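Local coordinates for protein beta-catenin homolog sys-1 (PDB 3C2G) that acts as a transcriptional coregulator in the Wnt signalling asymmetry pathway, binding the TCF factor pop-1 directly and activating or repressing target genes, at residues A[493-498]-A[530-535]; A[524-529]-A[570-575]. All coordinates share one frame; numbering follows the deposited sequence.

Interaction 1: A[493-498]-A[530-535]; sequences NLIGHI and LVLMEQ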
# COMPACT_ATOMS: atom_id res chain seq x y z
N ASN A 493 -12.16 -28.76 21.77
CA ASN A 493 -10.73 -28.55 21.83
C ASN A 493 -10.15 -28.34 20.42
O ASN A 493 -10.88 -28.38 19.43
CB ASN A 493 -10.04 -29.69 22.58
CG ASN A 493 -9.84 -30.94 21.74
OD1 ASN A 493 -10.57 -31.20 20.77
ND2 ASN A 493 -8.84 -31.72 22.11
N LEU A 494 -8.84 -28.14 20.35
CA LEU A 494 -8.17 -27.81 19.10
C LEU A 494 -8.63 -28.65 17.92
O LEU A 494 -8.89 -28.11 16.84
CB LEU A 494 -6.64 -27.86 19.27
CG LEU A 494 -5.80 -27.32 18.10
CD1 LEU A 494 -6.16 -25.86 17.74
CD2 LEU A 494 -4.31 -27.46 18.37
N ILE A 495 -8.74 -29.97 18.11
CA ILE A 495 -9.18 -30.85 17.02
C ILE A 495 -10.53 -30.40 16.44
O ILE A 495 -10.68 -30.32 15.23
CB ILE A 495 -9.28 -32.36 17.43
CG1 ILE A 495 -8.09 -32.84 18.27
CG2 ILE A 495 -9.44 -33.23 16.19
CD1 ILE A 495 -6.73 -32.60 17.65
N GLY A 496 -11.49 -30.13 17.31
CA GLY A 496 -12.82 -29.66 16.91
C GLY A 496 -12.75 -28.39 16.08
O GLY A 496 -13.43 -28.25 15.06
N HIS A 497 -11.91 -27.45 16.52
CA HIS A 497 -11.68 -26.22 15.79
C HIS A 497 -10.96 -26.39 14.45
O HIS A 497 -11.33 -25.75 13.47
CB HIS A 497 -11.00 -25.18 16.68
CG HIS A 497 -11.83 -24.79 17.86
ND1 HIS A 497 -12.86 -23.88 17.79
CD2 HIS A 497 -11.81 -25.23 19.15
CE1 HIS A 497 -13.42 -23.76 18.98
NE2 HIS A 497 -12.80 -24.56 19.82
N ILE A 498 -9.95 -27.26 14.39
CA ILE A 498 -9.28 -27.56 13.12
C ILE A 498 -10.33 -28.09 12.15
O ILE A 498 -10.38 -27.67 10.99
CB ILE A 498 -8.19 -28.67 13.24
CG1 ILE A 498 -7.15 -28.40 14.35
CG2 ILE A 498 -7.54 -28.96 11.91
CD1 ILE A 498 -6.35 -27.17 14.21
N LEU A 530 -1.38 -34.86 11.83
CA LEU A 530 -0.19 -35.71 11.99
C LEU A 530 0.72 -35.28 13.15
O LEU A 530 1.10 -36.09 14.01
CB LEU A 530 0.62 -35.75 10.70
CG LEU A 530 -0.00 -36.64 9.63
CD1 LEU A 530 0.85 -36.63 8.39
CD2 LEU A 530 -0.19 -38.09 10.15
N VAL A 531 1.07 -33.99 13.15
CA VAL A 531 1.91 -33.43 14.18
C VAL A 531 1.28 -33.63 15.55
O VAL A 531 1.96 -34.06 16.46
CB VAL A 531 2.23 -31.93 13.90
CG1 VAL A 531 2.88 -31.30 15.09
CG2 VAL A 531 3.15 -31.80 12.69
N LEU A 532 -0.02 -33.34 15.68
CA LEU A 532 -0.73 -33.52 16.95
C LEU A 532 -0.68 -34.97 17.40
O LEU A 532 -0.47 -35.25 18.58
CB LEU A 532 -2.18 -33.08 16.85
CG LEU A 532 -2.47 -31.58 16.88
CD1 LEU A 532 -3.80 -31.28 16.18
CD2 LEU A 532 -2.46 -31.02 18.30
N MSE A 533 -0.87 -35.89 16.46
CA MSE A 533 -0.80 -37.31 16.76
C MSE A 533 0.55 -37.66 17.37
O MSE A 533 0.60 -38.26 18.45
CB MSE A 533 -1.08 -38.15 15.52
CG MSE A 533 -2.55 -38.36 15.27
SE MSE A 533 -2.92 -39.07 13.50
CE MSE A 533 -4.77 -39.70 13.74
N GLU A 534 1.62 -37.24 16.71
CA GLU A 534 2.98 -37.60 17.11
C GLU A 534 3.49 -36.87 18.36
O GLU A 534 3.98 -37.50 19.30
CB GLU A 534 3.93 -37.37 15.94
CG GLU A 534 5.40 -37.54 16.30
CD GLU A 534 6.22 -38.10 15.16
OE1 GLU A 534 5.84 -37.90 13.99
OE2 GLU A 534 7.25 -38.75 15.44
N GLN A 535 3.36 -35.55 18.35
CA GLN A 535 4.04 -34.68 19.31
C GLN A 535 3.32 -34.56 20.65
O GLN A 535 3.95 -34.27 21.66
CB GLN A 535 4.23 -33.30 18.70
CG GLN A 535 5.66 -32.83 18.74
CD GLN A 535 6.54 -33.55 17.75
OE1 GLN A 535 7.70 -33.83 18.03
NE2 GLN A 535 6.00 -33.87 16.58
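Leu532 reaches from helix 515-535 to the first turn of helix 494-507 and meets two side chains there, one with each methyl of its fork. CD1 takes the closer partner, touching Ile495 CD1 at 3.5 Å, where the two side chains run past each other in opposite senses. CD2 meets Leu494 CD2 at 4.0 Å, the two leucines crossing obliquely. Because CG1 of Ile495 stands anti to the carbonyl carbon (chi1 -44°), its CD1 can come up to Leu532 although the residue does not start out facing the other helix. Leu494 does face it, and its CG, anti to the backbone N (chi1 -171°), carries CD2 out to the leucine opposite. Around this trio lie Leu472 and Leu483, which touch Leu532, Phe468, which touches Leu494, and Val542 of helix 539-544, which touches both Ile495 and Leu532. Away from these methyls the contact thins: Ile498 comes no nearer than 4.8 Å to segment 530-535, and the exposed Glu534 lies on a different face of its helix. The backbones stay well apart, with 8.9 Å between the CA atoms of Ile495 and Leu532, so aliphatic side chains alone bridge the gap, as between the packed helices of an armadillo domain.

Interaction 2: A[524-529]-A[570-575]; sequences RTISLL and LVVCDK
Ile526 and Leu529, one helical turn apart on helix 515-535, receive Val572 of helix 563-579 between them. Earlier in the segment, Arg524 and Thr525 face other neighbours: Arg524 NH1 is hydrogen-bonded to Ser462 O, while Thr525 packs on Leu465 and on Ile498 and Tyr502 of helix 494-507. Ile526 makes the first contact. Its CG2 methyl, placed anti to the backbone N, lies 4.1 Å from Val572 CG1, and the two side chains cross at about a right angle. Phe565 and Asn568, an earlier part of the same partner helix, also touch Ile526. Ser527 points away from segment 570-575, and Leu528 takes no part in the contact. Leu529 then returns to the interface; it points toward the partner and offers CB, the root of its side chain, to Val572 CG2 at 4.3 Å. Val572 can serve both residues because its chi1 of 81° sets CG1 between its own backbone N and carbonyl carbon and CG2 anti to the N, giving each methyl a separate partner. The helices come fairly close here, with the CA atoms of Ile526 and Val572 7.2 Å apart. Across these two segments the buried contact is purely aliphatic: it probably rests on shape and the exclusion of water, while charged groups such as Asp574, salt-bridged to Arg615, and Lys575, salt-bridged to Glu539, find their partners outside it.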
# COMPACT_ATOMS: atom_id res chain seq x y z
N ARG A 524 -2.22 -28.12 5.24
CA ARG A 524 -1.80 -27.81 6.59
C ARG A 524 -2.67 -28.50 7.62
O ARG A 524 -2.19 -28.85 8.69
CB ARG A 524 -1.75 -26.29 6.81
CG ARG A 524 -0.55 -25.66 6.16
CD ARG A 524 -0.61 -24.17 6.14
NE ARG A 524 0.59 -23.62 5.51
CZ ARG A 524 0.89 -22.33 5.47
NH1 ARG A 524 0.09 -21.45 6.05
NH2 ARG A 524 2.01 -21.92 4.88
N THR A 525 -3.94 -28.72 7.30
CA THR A 525 -4.84 -29.45 8.17
C THR A 525 -4.33 -30.89 8.32
O THR A 525 -4.13 -31.38 9.43
CB THR A 525 -6.28 -29.44 7.63
OG1 THR A 525 -6.77 -28.10 7.57
CG2 THR A 525 -7.18 -30.26 8.51
N ILE A 526 -4.13 -31.57 7.19
CA ILE A 526 -3.66 -32.95 7.21
C ILE A 526 -2.34 -33.01 8.01
O ILE A 526 -2.12 -33.89 8.84
CB ILE A 526 -3.48 -33.51 5.77
CG1 ILE A 526 -4.80 -33.47 4.99
CG2 ILE A 526 -2.89 -34.92 5.78
CD1 ILE A 526 -6.02 -33.95 5.77
N SER A 527 -1.48 -32.03 7.77
CA SER A 527 -0.15 -32.03 8.33
C SER A 527 -0.19 -31.71 9.82
O SER A 527 0.61 -32.23 10.59
CB SER A 527 0.71 -31.04 7.54
OG SER A 527 1.82 -30.64 8.29
N LEU A 528 -1.13 -30.88 10.23
CA LEU A 528 -1.28 -30.58 11.65
C LEU A 528 -1.92 -31.74 12.44
O LEU A 528 -1.61 -31.94 13.62
CB LEU A 528 -2.06 -29.27 11.85
CG LEU A 528 -2.38 -28.82 13.28
CD1 LEU A 528 -1.14 -28.71 14.14
CD2 LEU A 528 -3.12 -27.51 13.26
N LEU A 529 -2.80 -32.51 11.81
CA LEU A 529 -3.39 -33.65 12.49
C LEU A 529 -2.31 -34.71 12.77
O LEU A 529 -2.30 -35.32 13.84
CB LEU A 529 -4.54 -34.24 11.70
CG LEU A 529 -5.79 -33.36 11.57
CD1 LEU A 529 -6.79 -34.02 10.63
CD2 LEU A 529 -6.43 -33.06 12.93
N LEU A 570 -2.16 -40.54 3.04
CA LEU A 570 -2.13 -41.99 3.24
C LEU A 570 -1.91 -42.35 4.70
O LEU A 570 -2.61 -43.21 5.25
CB LEU A 570 -1.06 -42.65 2.38
CG LEU A 570 -1.29 -42.60 0.87
CD1 LEU A 570 -0.01 -42.91 0.11
CD2 LEU A 570 -2.41 -43.52 0.46
N VAL A 571 -0.95 -41.68 5.33
CA VAL A 571 -0.54 -42.01 6.68
C VAL A 571 -1.63 -41.66 7.69
O VAL A 571 -1.92 -42.45 8.59
CB VAL A 571 0.80 -41.35 7.04
CG1 VAL A 571 1.12 -41.47 8.54
CG2 VAL A 571 1.93 -41.97 6.21
N VAL A 572 -2.23 -40.48 7.53
CA VAL A 572 -3.26 -40.03 8.46
C VAL A 572 -4.47 -40.97 8.40
O VAL A 572 -5.06 -41.30 9.43
CB VAL A 572 -3.68 -38.53 8.27
CG1 VAL A 572 -4.67 -38.34 7.13
CG2 VAL A 572 -4.28 -37.99 9.55
N CYS A 573 -4.82 -41.39 7.18
CA CYS A 573 -5.93 -42.30 6.98
C CYS A 573 -5.68 -43.62 7.69
O CYS A 573 -6.55 -44.12 8.41
CB CYS A 573 -6.18 -42.53 5.50
SG CYS A 573 -7.06 -41.19 4.70
N ASP A 574 -4.48 -44.16 7.51
CA ASP A 574 -4.11 -45.42 8.12
C ASP A 574 -4.15 -45.33 9.64
O ASP A 574 -4.62 -46.25 10.30
CB ASP A 574 -2.73 -45.87 7.64
CG ASP A 574 -2.42 -47.30 8.04
OD1 ASP A 574 -3.07 -48.23 7.49
OD2 ASP A 574 -1.55 -47.50 8.91
N LYS A 575 -3.66 -44.23 10.19
CA LYS A 575 -3.68 -44.02 11.63
C LYS A 575 -5.10 -43.82 12.18
O LYS A 575 -5.38 -44.21 13.32
CB LYS A 575 -2.78 -42.85 12.02
CG LYS A 575 -1.30 -43.18 11.93
CD LYS A 575 -0.45 -41.97 12.25
CE LYS A 575 1.04 -42.28 12.16
NZ LYS A 575 1.47 -43.27 13.20

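Helix 515-535 belongs to both contacts: residues 524-529 pack on helix 563-579 in interaction 2, and the next turns, 530-535, pack on helix 494-507 in interaction 1. The two centres lie about 10 Å apart, and their segments alternate along the chain. They also touch directly. Ile498 CD1 meets Leu528 CD2 at 3.4 Å, and Leu530 CD2 approaches Val572 CB at 4.0 Å, so apolar contacts connect the three helices. Both contacts lie far out on the same side of the chain, their centres about 36 and 38 Å from the chain's centre, in the C-terminal part of the armadillo domain.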